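Local coordinates for sortase (Actinomyces oris, PDB 5UTT), which probably acts as a cell-wall transpeptidase of the class E sortase family, cutting surface proteins at a sorting signal and joining them to the cell envelope, at residues 36-41 with 183-188; 80-85 with 90-95. One frame throughout, in Å; residues are numbered along the deposited sequence.

Interaction 1: residues 36-41 with 183-188; sequences KWYGVT and VLNDPG
The ring of Tyr38 and the side chain of Leu184 lie against each other, running in opposite directions, in a CH-pi contact. Leu184 CD1 sits over one ring face, 3.9 Å from the Tyr38 ring centroid and 17° off its normal, displaced toward the CG and CD2 side. Because Leu184 CD1 is anti to its own CA (chi2 179°), this methyl reaches back along the ring toward the base of Tyr38, while CG of Leu184 covers the CE2 corner at 3.7 Å. At the far end of the ring the phenol turns polar. Tyr38 OH accepts a nearly straight bond from the backbone N of Leu184, 3.1 Å long with an angle of 167° at the hydrogen, and the same hydroxyl lies 3.5 Å from CA of Val183. A water near the ring plane continues the chain: it is 2.6 Å from Tyr38 OH and donates to the backbone O of Asn185 at 2.7 Å. The hydroxyl thus reaches two backbone groups of the tail, Leu184 N directly and Asn185 O through the water. Further out, Asp186 OD1 takes the backbone N of Gly188 at 3.1 Å, an Asx turn that bends the tail just past the tyrosine. Pro187, inside that turn, rests on Met31 and Val33 of strand 28-33 and on Trp109 of strand 108-120, and Val183 packs on Trp109 and Ile102. On the other side, Trp37 O receives the backbone N atoms of both Val40 and Thr41, closing the bend that presents Tyr38, whose side chain also touches Val33. A single tyrosine thus clips the C-terminal tail to the loop linking the first two strands of the sortase beta-barrel.

Interaction 2: residues 80-85 with 90-95; sequences GHRRTY and RRIDLL
The guanidinium of Arg82 overlaps Ile92, whose CG2 methyl lies 3.9 Å above the guanidinium plane, offset toward its rim, the two side chains crossing at about a right angle. At the edge of the same group stands the carbonyl of Arg90. Arg82 NE gives Arg90 O a straight bond of 2.9 Å, with an angle of 168° at the hydrogen. The oxygen lies almost exactly in the guanidinium plane, although the nitrogen approaches from above the carbonyl plane. NH1 of Arg82 adds a weak bond to this oxygen at 3.3 Å. The chain bends at chi2 (78°) and then runs extended to NE, a turn about the CD-NE bond setting the guanidinium plane. The backbones come close as well: Arg90 CA lies 3.1 Å from Arg82 O in a CA-H...O contact. Beyond the carbonyl the charges become denser. Arg91 grips Asp93 side-on, NE bonding OD1 on its syn lone pair at 2.9 Å and NH2 meeting OD2 from above the carboxylate plane. Arg82 NH1 is 4.0 Å from Asp93 OD2, too far for a salt bridge, and a water spans the gap, donating to OD2 and weakly accepting from NH1. Arg82 and Arg91 bring NH1 and NH2 to 3.7 Å, their planes 69° apart. Outside the two segments, Arg82 NH2 bonds Cys149 O and His150 ND1, at the end of strand 142-150, while Arg90 and Arg91 share the carboxylate of Glu156. Held by NE and NH2, with a weaker bond from NH1 and a methyl on one face, the Arg82 guanidinium has little freedom to rotate beside the TLTTC sequence that matches the sortase signature. Asp93 and Glu156 probably balance much of the positive charge of Arg90 and Arg91, while Arg82, bonding a backbone carbonyl, chiefly joins the segments.

Along the chain the order is 36-41, 80-85, 90-95, 183-188, so interaction 2, a short-range loop contact, falls between the two halves of interaction 1, whose segments are 142 positions apart at their nearest ends. Their centres lie 14 Å from each other, and the 36-41 bend bridges them. While Tyr38 faces the tail, its neighbours face the other loop: Trp37 NE1 probably bonds Arg91 O, Lys36 NZ probably bonds Leu94 O, and Val40 packs on Arg91. Loops after strand 28-33, after strand 74-79 and after strand 161-174 are thus tied in series beside the sheet, connecting the C-terminal tail with the surroundings of Cys149.

Interaction 1: residues 36-41 with 183-188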
loop_
_atom_site.group_PDB
_atom_site.type_symbol
_atom_site.label_atom_id
_atom_site.label_comp_id
_atom_site.label_asym_id
_atom_site.label_seq_id
_atom_site.Cartn_x
_atom_site.Cartn_y
_atom_site.Cartn_z
ATOM N N LYS A 36 -12.482 0.904 -2.360
ATOM C CA LYS A 36 -13.240 -0.354 -2.504
ATOM C C LYS A 36 -13.400 -1.199 -1.232
ATOM O O LYS A 36 -14.045 -2.261 -1.273
ATOM C CB LYS A 36 -12.611 -1.208 -3.566
ATOM C CG LYS A 36 -12.977 -0.701 -4.955
ATOM C CD LYS A 36 -12.890 -1.836 -5.928
ATOM C CE LYS A 36 -13.646 -1.560 -7.204
ATOM N NZ LYS A 36 -13.145 -2.535 -8.203
ATOM N N TRP A 37 -12.755 -0.799 -0.165
ATOM C CA TRP A 37 -12.834 -1.506 1.099
ATOM C C TRP A 37 -13.751 -0.788 2.080
ATOM O O TRP A 37 -13.962 -1.309 3.225
ATOM C CB TRP A 37 -11.435 -1.729 1.709
ATOM C CG TRP A 37 -10.553 -2.655 0.919
ATOM C CD1 TRP A 37 -10.929 -3.449 -0.143
ATOM C CD2 TRP A 37 -9.156 -2.914 1.122
ATOM N NE1 TRP A 37 -9.875 -4.133 -0.622
ATOM C CE2 TRP A 37 -8.764 -3.833 0.112
ATOM C CE3 TRP A 37 -8.187 -2.444 2.022
ATOM C CZ2 TRP A 37 -7.463 -4.311 0.006
ATOM C CZ3 TRP A 37 -6.895 -2.915 1.891
ATOM C CH2 TRP A 37 -6.551 -3.830 0.877
ATOM N N TYR A 38 -14.351 0.331 1.672
ATOM C CA TYR A 38 -15.393 0.956 2.487
ATOM C C TYR A 38 -16.510 -0.079 2.648
ATOM O O TYR A 38 -16.984 -0.657 1.676
ATOM C CB TYR A 38 -15.907 2.248 1.910
ATOM C CG TYR A 38 -15.033 3.444 2.181
ATOM C CD1 TYR A 38 -14.658 3.789 3.483
ATOM C CD2 TYR A 38 -14.608 4.262 1.138
ATOM C CE1 TYR A 38 -13.878 4.901 3.738
ATOM C CE2 TYR A 38 -13.827 5.369 1.379
ATOM C CZ TYR A 38 -13.476 5.703 2.665
ATOM O OH TYR A 38 -12.714 6.818 2.849
ATOM N N GLY A 39 -16.867 -0.371 3.888
ATOM C CA GLY A 39 -17.921 -1.339 4.167
ATOM C C GLY A 39 -17.403 -2.748 4.362
ATOM O O GLY A 39 -18.153 -3.629 4.795
ATOM N N VAL A 40 -16.131 -2.958 4.046
ATOM C CA VAL A 40 -15.439 -4.223 4.215
ATOM C C VAL A 40 -14.659 -4.194 5.521
ATOM O O VAL A 40 -14.909 -4.999 6.433
ATOM C CB VAL A 40 -14.500 -4.511 3.020
ATOM C CG1 VAL A 40 -13.763 -5.833 3.226
ATOM C CG2 VAL A 40 -15.275 -4.459 1.710
ATOM N N THR A 41 -13.739 -3.238 5.639
ATOM C CA THR A 41 -12.943 -3.049 6.839
ATOM C C THR A 41 -13.201 -1.649 7.400
ATOM O O THR A 41 -13.928 -0.893 6.789
ATOM C CB THR A 41 -11.438 -3.243 6.557
ATOM O OG1 THR A 41 -10.940 -2.150 5.807
ATOM C CG2 THR A 41 -11.175 -4.497 5.743
ATOM N N VAL A 183 -12.587 9.830 -0.619
ATOM C CA VAL A 183 -12.434 9.679 0.825
ATOM C C VAL A 183 -13.767 10.129 1.429
ATOM O O VAL A 183 -14.178 11.259 1.228
ATOM C CB VAL A 183 -11.215 10.471 1.340
ATOM C CG1 VAL A 183 -11.283 10.667 2.857
ATOM C CG2 VAL A 183 -9.933 9.753 0.922
ATOM N N LEU A 184 -14.444 9.241 2.163
ATOM C CA LEU A 184 -15.797 9.506 2.648
ATOM C C LEU A 184 -15.840 10.193 4.004
ATOM O O LEU A 184 -16.835 10.826 4.329
ATOM C CB LEU A 184 -16.606 8.217 2.764
ATOM C CG LEU A 184 -16.894 7.458 1.470
ATOM C CD1 LEU A 184 -17.697 6.199 1.809
ATOM C CD2 LEU A 184 -17.601 8.338 0.449
ATOM N N ASN A 185 -14.798 9.986 4.797
ATOM C CA ASN A 185 -14.613 10.678 6.054
ATOM C C ASN A 185 -13.139 10.652 6.388
ATOM O O ASN A 185 -12.379 9.890 5.783
ATOM C CB ASN A 185 -15.382 9.966 7.173
ATOM C CG ASN A 185 -14.940 8.519 7.356
ATOM O OD1 ASN A 185 -14.113 8.206 8.197
ATOM N ND2 ASN A 185 -15.462 7.653 6.548
ATOM N N ASP A 186 -12.752 11.451 7.380
ATOM C CA ASP A 186 -11.352 11.543 7.748
ATOM C C ASP A 186 -10.949 10.210 8.345
ATOM O O ASP A 186 -11.566 9.769 9.325
ATOM C CB ASP A 186 -11.115 12.682 8.753
ATOM C CG ASP A 186 -9.698 13.222 8.707
ATOM O OD1 ASP A 186 -8.764 12.458 8.376
ATOM O OD2 ASP A 186 -9.517 14.420 9.023
ATOM N N PRO A 187 -9.928 9.553 7.771
ATOM C CA PRO A 187 -9.394 8.326 8.353
ATOM C C PRO A 187 -8.682 8.580 9.658
ATOM O O PRO A 187 -8.640 7.677 10.518
ATOM C CB PRO A 187 -8.419 7.813 7.307
ATOM C CG PRO A 187 -8.030 9.022 6.551
ATOM C CD PRO A 187 -9.218 9.925 6.534
ATOM N N GLY A 188 -8.174 9.799 9.833
ATOM C CA GLY A 188 -7.411 10.165 11.003
ATOM C C GLY A 188 -7.922 11.474 11.585
ATOM O O GLY A 188 -9.127 11.780 11.543
HETATM O O HOH W 1 -11.685 7.334 5.221
#

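Interaction 2: residues 80-85 with 90-95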
loop_
_atom_site.group_PDB
_atom_site.type_symbol
_atom_site.label_atom_id
_atom_site.label_comp_id
_atom_site.label_asym_id
_atom_site.label_seq_id
_atom_site.Cartn_x
_atom_site.Cartn_y
_atom_site.Cartn_z
ATOM N N GLY A 80 0.553 -6.957 4.371
ATOM C CA GLY A 80 -0.549 -7.044 5.297
ATOM C C GLY A 80 -1.086 -8.432 5.471
ATOM O O GLY A 80 -1.043 -9.272 4.579
ATOM N N HIS A 81 -1.534 -8.728 6.690
ATOM C CA HIS A 81 -2.207 -9.960 6.898
ATOM C C HIS A 81 -3.518 -10.023 6.112
ATOM O O HIS A 81 -4.220 -9.046 5.968
ATOM C CB HIS A 81 -2.536 -10.111 8.380
ATOM C CG HIS A 81 -1.412 -10.609 9.220
ATOM N ND1 HIS A 81 -0.213 -11.054 8.713
ATOM C CD2 HIS A 81 -1.348 -10.807 10.561
ATOM C CE1 HIS A 81 0.566 -11.455 9.703
ATOM N NE2 HIS A 81 -0.110 -11.344 10.832
ATOM N N ARG A 82 -3.876 -11.221 5.671
ATOM C CA ARG A 82 -5.108 -11.450 4.953
ATOM C C ARG A 82 -6.328 -11.600 5.843
ATOM O O ARG A 82 -7.453 -11.343 5.377
ATOM C CB ARG A 82 -4.980 -12.720 4.117
ATOM C CG ARG A 82 -6.071 -12.951 3.080
ATOM C CD ARG A 82 -5.797 -12.070 1.851
ATOM N NE ARG A 82 -6.892 -12.144 0.883
ATOM C CZ ARG A 82 -6.939 -12.973 -0.155
ATOM N NH1 ARG A 82 -7.998 -12.968 -0.962
ATOM N NH2 ARG A 82 -5.945 -13.815 -0.383
ATOM N N ARG A 83 -6.126 -11.989 7.102
ATOM C CA ARG A 83 -7.232 -12.407 7.983
ATOM C C ARG A 83 -7.399 -11.650 9.315
ATOM O O ARG A 83 -8.227 -12.039 10.153
ATOM C CB ARG A 83 -7.110 -13.912 8.244
ATOM C CG ARG A 83 -6.922 -14.709 6.944
ATOM C CD ARG A 83 -7.712 -16.006 6.897
ATOM N NE ARG A 83 -6.957 -17.123 7.456
ATOM C CZ ARG A 83 -7.486 -18.150 8.120
ATOM N NH1 ARG A 83 -8.793 -18.216 8.350
ATOM N NH2 ARG A 83 -6.698 -19.119 8.573
ATOM N N THR A 84 -6.679 -10.558 9.505
ATOM C CA THR A 84 -6.781 -9.754 10.744
ATOM C C THR A 84 -8.090 -8.972 10.891
ATOM O O THR A 84 -8.741 -8.628 9.913
ATOM C CB THR A 84 -5.630 -8.749 10.871
ATOM O OG1 THR A 84 -5.358 -8.158 9.589
ATOM C CG2 THR A 84 -4.386 -9.415 11.370
ATOM N N TYR A 85 -8.479 -8.720 12.140
ATOM C CA TYR A 85 -9.747 -8.048 12.439
ATOM C C TYR A 85 -9.619 -6.528 12.327
ATOM O O TYR A 85 -8.586 -5.940 12.659
ATOM C CB TYR A 85 -10.248 -8.466 13.841
ATOM C CG TYR A 85 -11.544 -7.801 14.271
ATOM C CD1 TYR A 85 -12.791 -8.339 13.918
ATOM C CD2 TYR A 85 -11.527 -6.626 15.031
ATOM C CE1 TYR A 85 -13.973 -7.722 14.306
ATOM C CE2 TYR A 85 -12.700 -6.005 15.416
ATOM C CZ TYR A 85 -13.920 -6.552 15.052
ATOM O OH TYR A 85 -15.085 -5.932 15.440
ATOM N N ARG A 90 -7.811 -8.507 3.422
ATOM C CA ARG A 90 -8.703 -9.606 3.114
ATOM C C ARG A 90 -9.224 -9.568 1.689
ATOM O O ARG A 90 -9.309 -10.620 1.024
ATOM C CB ARG A 90 -9.899 -9.555 4.051
ATOM C CG ARG A 90 -10.854 -10.717 3.882
ATOM C CD ARG A 90 -12.045 -10.487 4.785
ATOM N NE ARG A 90 -12.868 -11.659 4.883
ATOM C CZ ARG A 90 -14.034 -11.699 5.521
ATOM N NH1 ARG A 90 -14.512 -10.604 6.112
ATOM N NH2 ARG A 90 -14.721 -12.832 5.562
ATOM N N ARG A 91 -9.616 -8.381 1.246
ATOM C CA ARG A 91 -10.351 -8.247 0.006
ATOM C C ARG A 91 -9.456 -7.592 -1.001
ATOM O O ARG A 91 -9.914 -6.839 -1.820
ATOM C CB ARG A 91 -11.706 -7.553 0.192
ATOM C CG ARG A 91 -12.746 -8.434 0.879
ATOM C CD ARG A 91 -13.429 -9.349 -0.130
ATOM N NE ARG A 91 -12.601 -10.475 -0.609
ATOM C CZ ARG A 91 -12.428 -11.617 0.041
ATOM N NH1 ARG A 91 -13.005 -11.846 1.239
ATOM N NH2 ARG A 91 -11.673 -12.561 -0.508
ATOM N N ILE A 92 -8.171 -7.950 -0.951
ATOM C CA ILE A 92 -7.209 -7.507 -1.973
ATOM C C ILE A 92 -7.681 -7.866 -3.379
ATOM O O ILE A 92 -7.301 -7.192 -4.363
ATOM C CB ILE A 92 -5.813 -8.072 -1.661
ATOM C CG1 ILE A 92 -4.731 -7.308 -2.454
ATOM C CG2 ILE A 92 -5.750 -9.566 -1.885
ATOM C CD1 ILE A 92 -3.325 -7.530 -1.958
ATOM N N ASP A 93 -8.478 -8.919 -3.468
ATOM C CA ASP A 93 -8.967 -9.467 -4.754
ATOM C C ASP A 93 -10.016 -8.585 -5.430
ATOM O O ASP A 93 -10.366 -8.855 -6.571
ATOM C CB ASP A 93 -9.508 -10.891 -4.592
ATOM C CG ASP A 93 -10.600 -10.990 -3.539
ATOM O OD1 ASP A 93 -10.955 -9.981 -2.926
ATOM O OD2 ASP A 93 -11.117 -12.094 -3.368
ATOM N N LEU A 94 -10.476 -7.521 -4.777
ATOM C CA LEU A 94 -11.480 -6.632 -5.347
ATOM C C LEU A 94 -10.812 -5.575 -6.183
ATOM O O LEU A 94 -11.488 -4.854 -6.854
ATOM C CB LEU A 94 -12.304 -5.927 -4.280
ATOM C CG LEU A 94 -13.127 -6.818 -3.313
ATOM C CD1 LEU A 94 -13.821 -5.878 -2.344
ATOM C CD2 LEU A 94 -14.121 -7.689 -4.040
ATOM N N LEU A 95 -9.498 -5.478 -6.119
ATOM C CA LEU A 95 -8.808 -4.357 -6.753
ATOM C C LEU A 95 -8.580 -4.678 -8.221
ATOM O O LEU A 95 -7.999 -5.721 -8.590
ATOM C CB LEU A 95 -7.497 -4.077 -6.005
ATOM C CG LEU A 95 -7.644 -3.690 -4.528
ATOM C CD1 LEU A 95 -6.315 -3.582 -3.825
ATOM C CD2 LEU A 95 -8.380 -2.368 -4.461
HETATM O O HOH W 2 -9.755 -14.453 -2.713
#